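Local coordinates for Abbfa_003403 (Acinetobacter baumannii, PDB 4ZXH), which probably builds a peptide product on a phosphopantetheine-bearing carrier, as a four-domain nonribosomal peptide synthetase with condensation, adenylation, carrier and thioesterase domains, at residues A[87-93]-A[124-129]; A[70-75]-A[147-151]; A[17-22]-A[183-188]. All blocks are in the same frame, centred on the assembly; numbering follows the deposited sequence.

Interaction 1. Residues A[87-93]-A[124-129]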
ATOM      1  N   TRP A  87     -36.549  18.407  -0.889  1.00 39.09           N
ATOM      2  CA  TRP A  87     -36.934  19.570  -0.098  1.00 38.93           C
ATOM      3  C   TRP A  87     -37.904  20.452  -0.872  1.00 43.69           C
ATOM      4  O   TRP A  87     -37.784  20.575  -2.082  1.00 49.09           O
ATOM      5  CB  TRP A  87     -35.697  20.377   0.288  1.00 36.65           C
ATOM      6  CG  TRP A  87     -34.768  19.635   1.167  1.00 37.03           C
ATOM      7  CD1 TRP A  87     -33.752  18.812   0.780  1.00 33.83           C
ATOM      8  CD2 TRP A  87     -34.765  19.632   2.596  1.00 33.70           C
ATOM      9  NE1 TRP A  87     -33.112  18.299   1.887  1.00 35.05           N
ATOM     10  CE2 TRP A  87     -33.721  18.786   3.013  1.00 32.81           C
ATOM     11  CE3 TRP A  87     -35.544  20.268   3.567  1.00 41.39           C
ATOM     12  CZ2 TRP A  87     -33.432  18.563   4.353  1.00 38.39           C
ATOM     13  CZ3 TRP A  87     -35.260  20.037   4.899  1.00 39.86           C
ATOM     14  CH2 TRP A  87     -34.212  19.192   5.280  1.00 35.72           C
ATOM     15  N   ASP A  88     -38.858  21.075  -0.191  1.00 36.71           N
ATOM     16  CA  ASP A  88     -39.803  21.953  -0.879  1.00 47.23           C
ATOM     17  C   ASP A  88     -39.081  23.150  -1.496  1.00 52.45           C
ATOM     18  O   ASP A  88     -39.537  23.725  -2.486  1.00 50.90           O
ATOM     19  CB  ASP A  88     -40.904  22.436   0.073  1.00 40.20           C
ATOM     20  CG  ASP A  88     -40.375  23.325   1.188  1.00 48.68           C
ATOM     21  OD1 ASP A  88     -39.160  23.267   1.498  1.00 49.43           O
ATOM     22  OD2 ASP A  88     -41.186  24.078   1.773  1.00 54.70           O
ATOM     23  N   ARG A  89     -37.949  23.520  -0.903  1.00 50.28           N
ATOM     24  CA  ARG A  89     -37.156  24.634  -1.408  1.00 48.65           C
ATOM     25  C   ARG A  89     -35.735  24.607  -0.864  1.00 43.48           C
ATOM     26  O   ARG A  89     -35.486  24.123   0.229  1.00 48.55           O
ATOM     27  CB  ARG A  89     -37.821  25.960  -1.063  1.00 53.12           C
ATOM     28  CG  ARG A  89     -37.760  26.284   0.397  1.00 67.32           C
ATOM     29  CD  ARG A  89     -38.465  27.585   0.685  1.00 82.89           C
ATOM     30  NE  ARG A  89     -39.900  27.560   0.380  1.00 89.42           N
ATOM     31  CZ  ARG A  89     -40.858  27.248   1.257  1.00 91.27           C
ATOM     32  NH1 ARG A  89     -40.538  26.898   2.504  1.00 86.03           N
ATOM     33  NH2 ARG A  89     -42.142  27.267   0.885  1.00 92.49           N
ATOM     34  N   VAL A  90     -34.805  25.126  -1.652  1.00 39.53           N
ATOM     35  CA  VAL A  90     -33.398  25.170  -1.288  1.00 32.16           C
ATOM     36  C   VAL A  90     -32.860  26.583  -1.519  1.00 34.27           C
ATOM     37  O   VAL A  90     -33.194  27.220  -2.521  1.00 42.08           O
ATOM     38  CB  VAL A  90     -32.580  24.170  -2.115  1.00 33.78           C
ATOM     39  CG1 VAL A  90     -31.123  24.250  -1.737  1.00 49.01           C
ATOM     40  CG2 VAL A  90     -33.078  22.775  -1.883  1.00 38.76           C
ATOM     41  N   TYR A  91     -32.045  27.104  -0.613  1.00 35.43           N
ATOM     42  CA  TYR A  91     -31.441  28.390  -0.910  1.00 44.45           C
ATOM     43  C   TYR A  91     -30.275  28.106  -1.852  1.00 39.54           C
ATOM     44  O   TYR A  91     -29.408  27.303  -1.543  1.00 32.06           O
ATOM     45  CB  TYR A  91     -31.000  29.134   0.359  1.00 54.96           C
ATOM     46  CG  TYR A  91     -30.599  30.588   0.103  1.00 65.01           C
ATOM     47  CD1 TYR A  91     -31.556  31.549  -0.225  1.00 64.30           C
ATOM     48  CD2 TYR A  91     -29.267  31.000   0.199  1.00 64.59           C
ATOM     49  CE1 TYR A  91     -31.196  32.870  -0.465  1.00 68.05           C
ATOM     50  CE2 TYR A  91     -28.903  32.321  -0.032  1.00 64.72           C
ATOM     51  CZ  TYR A  91     -29.872  33.251  -0.365  1.00 68.65           C
ATOM     52  OH  TYR A  91     -29.522  34.562  -0.600  1.00 71.02           O
ATOM     53  N   PRO A  92     -30.284  28.733  -3.036  1.00 40.42           N
ATOM     54  CA  PRO A  92     -29.244  28.438  -4.025  1.00 31.14           C
ATOM     55  C   PRO A  92     -27.901  28.871  -3.509  1.00 32.10           C
ATOM     56  O   PRO A  92     -27.811  29.880  -2.802  1.00 37.09           O
ATOM     57  CB  PRO A  92     -29.646  29.279  -5.244  1.00 27.48           C
ATOM     58  CG  PRO A  92     -31.089  29.644  -5.010  1.00 41.66           C
ATOM     59  CD  PRO A  92     -31.236  29.747  -3.519  1.00 35.93           C
ATOM     60  N   ASN A  93     -26.874  28.110  -3.854  1.00 34.01           N
ATOM     61  CA  ASN A  93     -25.513  28.459  -3.503  1.00 25.48           C
ATOM     62  C   ASN A  93     -24.813  29.065  -4.722  1.00 29.84           C
ATOM     63  O   ASN A  93     -24.177  28.373  -5.540  1.00 34.67           O
ATOM     64  CB  ASN A  93     -24.774  27.234  -2.975  1.00 24.71           C
ATOM     65  CG  ASN A  93     -23.406  27.568  -2.469  1.00 36.99           C
ATOM     66  OD1 ASN A  93     -22.990  28.724  -2.519  1.00 51.08           O
ATOM     67  ND2 ASN A  93     -22.692  26.568  -1.967  1.00 31.49           N
ATOM     68  N   PRO A 124     -28.243  20.035   1.285  1.00 38.86           N
ATOM     69  CA  PRO A 124     -28.594  20.632  -0.009  1.00 32.55           C
ATOM     70  C   PRO A 124     -28.148  22.073  -0.078  1.00 34.85           C
ATOM     71  O   PRO A 124     -28.066  22.699   0.968  1.00 36.91           O
ATOM     72  CB  PRO A 124     -30.114  20.542  -0.032  1.00 30.17           C
ATOM     73  CG  PRO A 124     -30.493  20.665   1.384  1.00 28.68           C
ATOM     74  CD  PRO A 124     -29.400  20.014   2.193  1.00 43.41           C
ATOM     75  N   PRO A 125     -27.897  22.605  -1.284  1.00 38.36           N
ATOM     76  CA  PRO A 125     -28.050  21.923  -2.579  1.00 35.07           C
ATOM     77  C   PRO A 125     -26.812  21.127  -2.967  1.00 32.33           C
ATOM     78  O   PRO A 125     -25.758  21.387  -2.398  1.00 38.07           O
ATOM     79  CB  PRO A 125     -28.283  23.083  -3.555  1.00 27.54           C
ATOM     80  CG  PRO A 125     -27.576  24.250  -2.920  1.00 27.91           C
ATOM     81  CD  PRO A 125     -27.603  24.044  -1.437  1.00 25.55           C
ATOM     82  N   LEU A 126     -26.930  20.181  -3.901  1.00 34.96           N
ATOM     83  CA  LEU A 126     -25.752  19.431  -4.366  1.00 27.19           C
ATOM     84  C   LEU A 126     -25.241  19.988  -5.693  1.00 28.88           C
ATOM     85  O   LEU A 126     -24.731  19.258  -6.546  1.00 28.73           O
ATOM     86  CB  LEU A 126     -26.050  17.948  -4.518  1.00 21.35           C
ATOM     87  CG  LEU A 126     -26.696  17.185  -3.363  1.00 22.21           C
ATOM     88  CD1 LEU A 126     -26.360  15.741  -3.469  1.00 27.58           C
ATOM     89  CD2 LEU A 126     -26.342  17.731  -1.998  1.00 22.80           C
ATOM     90  N   TRP A 127     -25.381  21.297  -5.851  1.00 23.02           N
ATOM     91  CA  TRP A 127     -24.884  21.988  -7.022  1.00 21.72           C
ATOM     92  C   TRP A 127     -24.592  23.434  -6.641  1.00 24.11           C
ATOM     93  O   TRP A 127     -25.114  23.928  -5.639  1.00 33.01           O
ATOM     94  CB  TRP A 127     -25.894  21.901  -8.166  1.00 22.82           C
ATOM     95  CG  TRP A 127     -27.274  22.307  -7.768  1.00 23.27           C
ATOM     96  CD1 TRP A 127     -28.215  21.531  -7.154  1.00 22.22           C
ATOM     97  CD2 TRP A 127     -27.883  23.583  -7.979  1.00 23.44           C
ATOM     98  NE1 TRP A 127     -29.372  22.253  -6.955  1.00 30.40           N
ATOM     99  CE2 TRP A 127     -29.195  23.516  -7.462  1.00 33.10           C
ATOM    100  CE3 TRP A 127     -27.453  24.778  -8.562  1.00 25.67           C
ATOM    101  CZ2 TRP A 127     -30.077  24.603  -7.504  1.00 37.17           C
ATOM    102  CZ3 TRP A 127     -28.340  25.866  -8.611  1.00 25.89           C
ATOM    103  CH2 TRP A 127     -29.626  25.770  -8.080  1.00 24.36           C
ATOM    104  N   ARG A 128     -23.727  24.090  -7.417  1.00 23.70           N
ATOM    105  CA  ARG A 128     -23.334  25.483  -7.180  1.00 22.77           C
ATOM    106  C   ARG A 128     -23.160  26.218  -8.491  1.00 31.06           C
ATOM    107  O   ARG A 128     -22.887  25.612  -9.531  1.00 28.43           O
ATOM    108  CB  ARG A 128     -22.023  25.574  -6.430  1.00 28.01           C
ATOM    109  CG  ARG A 128     -21.968  24.842  -5.133  1.00 30.37           C
ATOM    110  CD  ARG A 128     -20.723  25.271  -4.407  1.00 30.79           C
ATOM    111  NE  ARG A 128     -19.498  24.982  -5.150  1.00 33.01           N
ATOM    112  CZ  ARG A 128     -18.706  23.946  -4.877  1.00 29.93           C
ATOM    113  NH1 ARG A 128     -19.034  23.113  -3.896  1.00 24.16           N
ATOM    114  NH2 ARG A 128     -17.584  23.753  -5.562  1.00 23.25           N
ATOM    115  N   ILE A 129     -23.291  27.534  -8.426  1.00 32.09           N
ATOM    116  CA  ILE A 129     -22.980  28.392  -9.550  1.00 31.98           C
ATOM    117  C   ILE A 129     -21.918  29.383  -9.124  1.00 36.23           C
ATOM    118  O   ILE A 129     -22.101  30.091  -8.128  1.00 46.87           O
ATOM    119  CB  ILE A 129     -24.214  29.154 -10.043  1.00 30.93           C
ATOM    120  CG1 ILE A 129     -25.289  28.171 -10.487  1.00 24.01           C
ATOM    121  CG2 ILE A 129     -23.823  30.104 -11.166  1.00 29.97           C
ATOM    122  CD1 ILE A 129     -26.653  28.788 -10.593  1.00 32.19           C
TER
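At the edge of a beta-alpha-beta crossover in the condensation domain, Asn93 bonds to Ile129. The crossover runs from strand 94-98 through helix 104-115 to strand 127-135, and the bond goes from Ile129 N to Asn93 O, 3.1 Å long and fairly straight at 166° about the hydrogen. The CA of Arg128 also faces Asn93 O, at 3.4 Å, in a bent C-H...O contact. The side chain of Asn93 runs beside that of Arg128, both heading the same way. With Asn93 CG anti to the backbone N (chi1 -174°), the Asn93 amide lies along the aliphatic part of the arginine, ND2 3.4 Å from Arg128 CD. The guanidinium itself is engaged by His130, by Gln117 O and by the ring of Phe119.

Before the strand, the packing passes to two prolines joined by a cis peptide bond. Val90 CG1 rests on the second ring, 3.5 Å from Pro125 CD, while CG2 turns to the first, 4.1 Å from Pro124 CB. Pro124 in turn lays its CG over the five-membered ring of Trp87 in a CH-pi contact, 3.9 Å from the ring centroid. The indole N-H of Trp87 is taken by Ser74 OG, which should help hold the ring beneath Pro124. Pro125 CB also sits above one face of Trp127, toward the rim of that ring, linking the proline pair to the strand. Parallel neighbouring strands joined through a helix, with a cis-proline just ahead of the second strand, are the beta-alpha-beta arrangement of this mixed sheet.

Interaction 2. Residues A[70-75]-A[147-151]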
ATOM      1  N   LEU A  70     -35.429  17.311  -8.658  1.00 33.30           N
ATOM      2  CA  LEU A  70     -34.089  16.766  -8.469  1.00 31.33           C
ATOM      3  C   LEU A  70     -33.155  17.816  -7.898  1.00 33.86           C
ATOM      4  O   LEU A  70     -32.350  17.524  -7.024  1.00 37.97           O
ATOM      5  CB  LEU A  70     -33.529  16.234  -9.791  1.00 29.72           C
ATOM      6  CG  LEU A  70     -32.176  15.514  -9.752  1.00 32.55           C
ATOM      7  CD1 LEU A  70     -32.218  14.314  -8.845  1.00 29.96           C
ATOM      8  CD2 LEU A  70     -31.829  15.043 -11.127  1.00 42.34           C
ATOM      9  N   LEU A  71     -33.296  19.046  -8.376  1.00 36.33           N
ATOM     10  CA  LEU A  71     -32.444  20.144  -7.956  1.00 25.06           C
ATOM     11  C   LEU A  71     -32.615  20.537  -6.486  1.00 32.70           C
ATOM     12  O   LEU A  71     -31.849  21.348  -5.977  1.00 39.25           O
ATOM     13  CB  LEU A  71     -32.701  21.358  -8.850  1.00 25.28           C
ATOM     14  CG  LEU A  71     -32.173  21.245 -10.287  1.00 28.99           C
ATOM     15  CD1 LEU A  71     -32.439  22.497 -11.079  1.00 24.93           C
ATOM     16  CD2 LEU A  71     -30.678  20.955 -10.282  1.00 25.96           C
ATOM     17  N   ARG A  72     -33.609  19.966  -5.810  1.00 33.42           N
ATOM     18  CA  ARG A  72     -33.864  20.255  -4.400  1.00 27.84           C
ATOM     19  C   ARG A  72     -33.586  19.022  -3.513  1.00 33.64           C
ATOM     20  O   ARG A  72     -34.150  18.868  -2.430  1.00 37.67           O
ATOM     21  CB  ARG A  72     -35.312  20.752  -4.216  1.00 29.59           C
ATOM     22  CG  ARG A  72     -35.672  21.982  -5.086  1.00 38.35           C
ATOM     23  CD  ARG A  72     -37.080  22.581  -4.854  1.00 31.77           C
ATOM     24  NE  ARG A  72     -38.181  21.612  -4.938  1.00 35.33           N
ATOM     25  CZ  ARG A  72     -38.883  21.352  -6.036  1.00 45.57           C
ATOM     26  NH1 ARG A  72     -38.617  21.987  -7.168  1.00 48.40           N
ATOM     27  NH2 ARG A  72     -39.863  20.460  -6.004  1.00 53.68           N
ATOM     28  N   VAL A  73     -32.692  18.152  -3.974  1.00 36.43           N
ATOM     29  CA  VAL A  73     -32.380  16.899  -3.284  1.00 26.64           C
ATOM     30  C   VAL A  73     -31.155  16.988  -2.353  1.00 26.04           C
ATOM     31  O   VAL A  73     -30.201  17.704  -2.639  1.00 30.34           O
ATOM     32  CB  VAL A  73     -32.163  15.778  -4.334  1.00 25.94           C
ATOM     33  CG1 VAL A  73     -31.329  14.629  -3.793  1.00 25.52           C
ATOM     34  CG2 VAL A  73     -33.496  15.280  -4.852  1.00 27.07           C
ATOM     35  N   SER A  74     -31.212  16.279  -1.227  1.00 26.77           N
ATOM     36  CA  SER A  74     -30.035  15.994  -0.401  1.00 26.32           C
ATOM     37  C   SER A  74     -29.994  14.480  -0.160  1.00 31.35           C
ATOM     38  O   SER A  74     -30.998  13.797  -0.382  1.00 32.32           O
ATOM     39  CB  SER A  74     -30.064  16.778   0.923  1.00 27.34           C
ATOM     40  OG  SER A  74     -30.873  16.174   1.925  1.00 41.14           O
ATOM     41  N   MET A  75     -28.845  13.946   0.263  1.00 32.88           N
ATOM     42  CA  MET A  75     -28.680  12.491   0.392  1.00 35.94           C
ATOM     43  C   MET A  75     -28.096  12.102   1.744  1.00 26.77           C
ATOM     44  O   MET A  75     -26.937  11.719   1.847  1.00 36.69           O
ATOM     45  CB  MET A  75     -27.793  11.937  -0.739  1.00 24.83           C
ATOM     46  CG  MET A  75     -28.350  12.162  -2.148  1.00 24.34           C
ATOM     47  SD  MET A  75     -27.236  11.672  -3.489  1.00 23.02           S
ATOM     48  CE  MET A  75     -27.994  12.489  -4.869  1.00 68.83           C
ATOM     49  N   HIS A 147     -21.715  14.469  -9.274  1.00 23.94           N
ATOM     50  CA  HIS A 147     -22.113  13.339 -10.125  1.00 24.44           C
ATOM     51  C   HIS A 147     -23.053  12.349  -9.385  1.00 29.87           C
ATOM     52  O   HIS A 147     -23.811  11.606 -10.019  1.00 24.72           O
ATOM     53  CB  HIS A 147     -20.852  12.636 -10.632  1.00 23.77           C
ATOM     54  CG  HIS A 147     -21.054  11.801 -11.865  1.00 26.07           C
ATOM     55  ND1 HIS A 147     -22.189  11.066 -12.094  1.00 26.91           N
ATOM     56  CD2 HIS A 147     -20.219  11.563 -12.909  1.00 29.03           C
ATOM     57  CE1 HIS A 147     -22.061  10.415 -13.247  1.00 29.31           C
ATOM     58  NE2 HIS A 147     -20.881  10.699 -13.754  1.00 35.31           N
ATOM     59  N   ALA A 148     -23.029  12.349  -8.052  1.00 25.19           N
ATOM     60  CA  ALA A 148     -24.019  11.574  -7.297  1.00 29.26           C
ATOM     61  C   ALA A 148     -25.444  12.045  -7.583  1.00 29.96           C
ATOM     62  O   ALA A 148     -26.397  11.268  -7.432  1.00 30.04           O
ATOM     63  CB  ALA A 148     -23.745  11.636  -5.790  1.00 20.29           C
ATOM     64  N   LEU A 149     -25.598  13.300  -8.014  1.00 29.55           N
ATOM     65  CA  LEU A 149     -26.930  13.846  -8.252  1.00 24.79           C
ATOM     66  C   LEU A 149     -27.391  13.556  -9.674  1.00 30.88           C
ATOM     67  O   LEU A 149     -28.524  13.125  -9.884  1.00 36.13           O
ATOM     68  CB  LEU A 149     -26.965  15.349  -7.988  1.00 23.25           C
ATOM     69  CG  LEU A 149     -28.374  15.964  -8.015  1.00 32.34           C
ATOM     70  CD1 LEU A 149     -29.249  15.502  -6.816  1.00 23.08           C
ATOM     71  CD2 LEU A 149     -28.344  17.498  -8.121  1.00 24.60           C
ATOM     72  N   MET A 150     -26.531  13.797 -10.661  1.00 29.13           N
ATOM     73  CA  MET A 150     -26.933  13.521 -12.039  1.00 28.71           C
ATOM     74  C   MET A 150     -25.720  13.304 -12.920  1.00 27.42           C
ATOM     75  O   MET A 150     -24.601  13.635 -12.549  1.00 31.08           O
ATOM     76  CB  MET A 150     -27.836  14.643 -12.608  1.00 32.62           C
ATOM     77  CG  MET A 150     -27.268  16.084 -12.650  1.00 36.58           C
ATOM     78  SD  MET A 150     -28.416  17.341 -13.377  1.00 21.26           S
ATOM     79  CE  MET A 150     -29.540  17.595 -12.025  1.00 33.09           C
ATOM     80  N   ASP A 151     -25.944  12.704 -14.079  1.00 24.51           N
ATOM     81  CA  ASP A 151     -24.869  12.455 -15.014  1.00 24.57           C
ATOM     82  C   ASP A 151     -24.795  13.559 -16.080  1.00 28.19           C
ATOM     83  O   ASP A 151     -25.559  14.516 -16.058  1.00 31.45           O
ATOM     84  CB  ASP A 151     -25.059  11.080 -15.660  1.00 27.74           C
ATOM     85  CG  ASP A 151     -26.428  10.911 -16.251  1.00 33.27           C
ATOM     86  OD1 ASP A 151     -27.055  11.943 -16.565  1.00 30.16           O
ATOM     87  OD2 ASP A 151     -26.877   9.752 -16.413  1.00 44.53           O
TER
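Leu149 and Met150 lie within the HHxxxD signature of condensation domains, which runs from His146 to Asp151, and they pack on residues 70-75, where a short 3-10 turn leads into strand 73-78. The contact is buried, and no hydrogen bond crosses it. Among the branched side chains, Leu149 supplies the centre: its CG stands anti to the backbone N (chi1 -171°), and this carries CD1 in among Leu70, Val73 and Met75. The side chains of Leu70 and Leu149 run antiparallel, one beside the other, CD1 to CD1 at 3.8 Å, and Val73 CG1 meets the same Leu149 CD1 at 3.8 Å.

The two methionines work through their terminal methyls. Met150 bends at its last torsion (chi3 77°), bringing CE to 3.5 Å from Leu70 CD2 and 4.0 Å from Leu71 CD2. Met75 instead reaches across extended, its CE 3.8 Å from Leu149 CD1.

Asp151 has its polar partners outside the two segments: it caps the following helix and forms a salt bridge with Arg285, as befits the structural aspartate of this motif. Ala148 O, bonded to Gln23 NE2, has Met75 CE beside it at 3.3 Å.

Interaction 3. Residues A[17-22]-A[183-188]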
ATOM      1  N   HIS A  17     -37.059   9.184  -0.363  1.00 38.20           N
ATOM      2  CA  HIS A  17     -36.884   8.067  -1.287  1.00 38.72           C
ATOM      3  C   HIS A  17     -35.558   7.329  -1.105  1.00 44.66           C
ATOM      4  O   HIS A  17     -34.683   7.757  -0.342  1.00 38.44           O
ATOM      5  CB  HIS A  17     -37.001   8.571  -2.716  1.00 39.94           C
ATOM      6  CG  HIS A  17     -38.203   9.424  -2.937  1.00 45.04           C
ATOM      7  ND1 HIS A  17     -39.463   8.898  -3.124  1.00 48.58           N
ATOM      8  CD2 HIS A  17     -38.351  10.770  -2.940  1.00 44.93           C
ATOM      9  CE1 HIS A  17     -40.331   9.884  -3.264  1.00 51.94           C
ATOM     10  NE2 HIS A  17     -39.682  11.031  -3.159  1.00 50.41           N
ATOM     11  N   ALA A  18     -35.431   6.204  -1.800  1.00 42.37           N
ATOM     12  CA  ALA A  18     -34.183   5.472  -1.839  1.00 35.65           C
ATOM     13  C   ALA A  18     -33.238   6.119  -2.845  1.00 40.65           C
ATOM     14  O   ALA A  18     -33.679   6.885  -3.700  1.00 43.98           O
ATOM     15  CB  ALA A  18     -34.436   4.036  -2.200  1.00 33.65           C
ATOM     16  N   ILE A  19     -31.941   5.831  -2.741  1.00 40.69           N
ATOM     17  CA  ILE A  19     -31.027   6.170  -3.829  1.00 32.73           C
ATOM     18  C   ILE A  19     -30.927   4.935  -4.710  1.00 34.47           C
ATOM     19  O   ILE A  19     -31.302   3.832  -4.294  1.00 36.15           O
ATOM     20  CB  ILE A  19     -29.621   6.596  -3.347  1.00 30.03           C
ATOM     21  CG1 ILE A  19     -28.934   5.464  -2.594  1.00 35.90           C
ATOM     22  CG2 ILE A  19     -29.695   7.783  -2.421  1.00 30.79           C
ATOM     23  CD1 ILE A  19     -27.438   5.712  -2.385  1.00 35.65           C
ATOM     24  N   SER A  20     -30.451   5.127  -5.934  1.00 35.00           N
ATOM     25  CA  SER A  20     -30.243   4.028  -6.873  1.00 35.57           C
ATOM     26  C   SER A  20     -28.893   3.385  -6.638  1.00 33.86           C
ATOM     27  O   SER A  20     -28.019   3.991  -6.021  1.00 36.88           O
ATOM     28  CB  SER A  20     -30.304   4.535  -8.300  1.00 37.62           C
ATOM     29  OG  SER A  20     -29.199   5.395  -8.531  1.00 48.46           O
ATOM     30  N   SER A  21     -28.698   2.182  -7.159  1.00 32.18           N
ATOM     31  CA  SER A  21     -27.371   1.561  -7.100  1.00 35.98           C
ATOM     32  C   SER A  21     -26.299   2.330  -7.899  1.00 40.27           C
ATOM     33  O   SER A  21     -25.106   2.284  -7.557  1.00 44.16           O
ATOM     34  CB  SER A  21     -27.447   0.119  -7.584  1.00 47.60           C
ATOM     35  OG  SER A  21     -28.143  -0.686  -6.640  1.00 65.87           O
ATOM     36  N   GLU A  22     -26.720   3.051  -8.941  1.00 37.58           N
ATOM     37  CA  GLU A  22     -25.796   3.877  -9.715  1.00 31.99           C
ATOM     38  C   GLU A  22     -25.305   5.077  -8.913  1.00 29.28           C
ATOM     39  O   GLU A  22     -24.286   5.677  -9.238  1.00 26.38           O
ATOM     40  CB  GLU A  22     -26.455   4.368 -10.996  1.00 36.49           C
ATOM     41  CG  GLU A  22     -26.823   3.273 -11.981  1.00 50.03           C
ATOM     42  CD  GLU A  22     -28.188   2.685 -11.700  1.00 51.50           C
ATOM     43  OE1 GLU A  22     -28.597   2.700 -10.523  1.00 52.00           O
ATOM     44  OE2 GLU A  22     -28.871   2.262 -12.657  1.00 52.86           O
ATOM     45  N   TYR A 183     -37.680   5.416 -10.528  1.00 42.30           N
ATOM     46  CA  TYR A 183     -36.616   4.496 -10.905  1.00 33.95           C
ATOM     47  C   TYR A 183     -35.918   3.894  -9.684  1.00 42.64           C
ATOM     48  O   TYR A 183     -35.814   2.672  -9.559  1.00 45.28           O
ATOM     49  CB  TYR A 183     -35.596   5.209 -11.786  1.00 32.24           C
ATOM     50  CG  TYR A 183     -34.475   4.327 -12.296  1.00 43.88           C
ATOM     51  CD1 TYR A 183     -34.644   3.555 -13.443  1.00 42.02           C
ATOM     52  CD2 TYR A 183     -33.240   4.278 -11.647  1.00 41.63           C
ATOM     53  CE1 TYR A 183     -33.625   2.742 -13.925  1.00 39.26           C
ATOM     54  CE2 TYR A 183     -32.209   3.471 -12.125  1.00 43.85           C
ATOM     55  CZ  TYR A 183     -32.414   2.701 -13.272  1.00 44.48           C
ATOM     56  OH  TYR A 183     -31.412   1.894 -13.775  1.00 49.36           O
ATOM     57  N   ALA A 184     -35.446   4.754  -8.785  1.00 37.92           N
ATOM     58  CA  ALA A 184     -34.745   4.296  -7.590  1.00 39.28           C
ATOM     59  C   ALA A 184     -35.649   3.443  -6.699  1.00 41.68           C
ATOM     60  O   ALA A 184     -35.236   2.392  -6.207  1.00 45.14           O
ATOM     61  CB  ALA A 184     -34.198   5.475  -6.808  1.00 30.78           C
ATOM     62  N   ASP A 185     -36.885   3.883  -6.508  1.00 43.02           N
ATOM     63  CA  ASP A 185     -37.789   3.187  -5.607  1.00 48.24           C
ATOM     64  C   ASP A 185     -38.200   1.808  -6.151  1.00 50.34           C
ATOM     65  O   ASP A 185     -38.306   0.844  -5.389  1.00 52.47           O
ATOM     66  CB  ASP A 185     -39.013   4.058  -5.317  1.00 50.24           C
ATOM     67  CG  ASP A 185     -38.724   5.143  -4.270  1.00 56.04           C
ATOM     68  OD1 ASP A 185     -37.601   5.160  -3.712  1.00 53.40           O
ATOM     69  OD2 ASP A 185     -39.624   5.971  -3.991  1.00 60.49           O
ATOM     70  N   LYS A 186     -38.406   1.699  -7.459  1.00 49.35           N
ATOM     71  CA  LYS A 186     -38.714   0.397  -8.049  1.00 52.87           C
ATOM     72  C   LYS A 186     -37.518  -0.557  -7.917  1.00 55.73           C
ATOM     73  O   LYS A 186     -37.685  -1.764  -7.735  1.00 63.24           O
ATOM     74  CB  LYS A 186     -39.128   0.550  -9.520  1.00 53.82           C
ATOM     75  CG  LYS A 186     -40.542   1.133  -9.712  1.00 62.18           C
ATOM     76  CD  LYS A 186     -40.867   1.433 -11.176  1.00 60.51           C
ATOM     77  N   GLN A 187     -36.316  -0.002  -7.990  1.00 51.63           N
ATOM     78  CA  GLN A 187     -35.086  -0.788  -7.966  1.00 49.18           C
ATOM     79  C   GLN A 187     -34.889  -1.431  -6.593  1.00 55.09           C
ATOM     80  O   GLN A 187     -34.247  -2.471  -6.463  1.00 52.14           O
ATOM     81  CB  GLN A 187     -33.898   0.110  -8.317  1.00 40.74           C
ATOM     82  CG  GLN A 187     -32.640  -0.601  -8.731  1.00 46.91           C
ATOM     83  CD  GLN A 187     -31.439   0.333  -8.722  1.00 59.89           C
ATOM     84  OE1 GLN A 187     -31.536   1.458  -8.249  1.00 64.70           O
ATOM     85  NE2 GLN A 187     -30.310  -0.125  -9.253  1.00 63.75           N
ATOM     86  N   GLN A 188     -35.467  -0.787  -5.579  1.00 59.18           N
ATOM     87  CA  GLN A 188     -35.363  -1.175  -4.177  1.00 56.89           C
ATOM     88  C   GLN A 188     -36.264  -2.384  -3.892  1.00 66.37           C
ATOM     89  O   GLN A 188     -36.071  -3.098  -2.908  1.00 77.11           O
ATOM     90  CB  GLN A 188     -35.743   0.021  -3.293  1.00 65.41           C
ATOM     91  CG  GLN A 188     -35.447  -0.095  -1.804  1.00 77.98           C
ATOM     92  CD  GLN A 188     -33.969  -0.294  -1.512  1.00 84.31           C
ATOM     93  OE1 GLN A 188     -33.604  -1.053  -0.611  1.00 88.76           O
ATOM     94  NE2 GLN A 188     -33.108   0.374  -2.287  1.00 81.58           N
TER
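Tyr183 OH donates a hydrogen bond to Glu22 OE2, 2.8 Å away, the shortest polar bond between residues 183-188 and residues 17-22. The carboxylate oxygen is met on its syn side and lies at the edge of the phenol ring, near the ring plane, with carboxylate and ring turned 51° apart. Glu22 folds at chi2 (87°), which swings its acid back to the tyrosine.

At the other end Asp185 uses both oxygens. His17 ND1 donates to OD2 at 3.1 Å, again from the syn side, while Ala18 N donates to OD1 at 3.1 Å, nearly in line with the C-O bond. The two bonds should hold the carboxylate against rotation, and NE2 of His17 is hydrogen-bonded with Ser15 OG, so the imidazole is held at both ends.

Between these sites, Ser21 N bonds to Gln187 OE1 at 3.1 Å, striking the amide oxygen from the side rather than end-on (C=O...N angle 106°). Ala184 CB fills the middle, 3.5 Å from Ala18 O. Ser20 stands at the N-cap of the next helix, its own N bound to Gln23 OE1 in the manner of a capping box.

Helix 179-187 thus crosses the link between strand 13-18 and helix 21-32, with one flank against it, and strand 81-87 pairs with strand 13-18, sending Gln84 to bond Ala18 O.

All three contacts lie in the condensation domain. Interactions 1 and 2 touch, their centres about 10 Å apart: Trp127 NE1 reaches Leu71 O at 2.8 Å, probably a hydrogen bond, and Trp87 N meets Arg72 O at 2.9 Å. Interactions 2 and 3 have centres about 13 Å apart and reach opposite outer strands, 73-78 and 13-18, of one three-stranded sheet, with 81-87 between. The bound phospholipid lies about 4 Å from the side chains of Trp127 in interaction 1 and Leu71 in interaction 2. On the phosphopantetheine side, the side chains of Ala148 and Glu22 stand about 10 Å and 9 Å from the cofactor, in interactions 2 and 3 respectively.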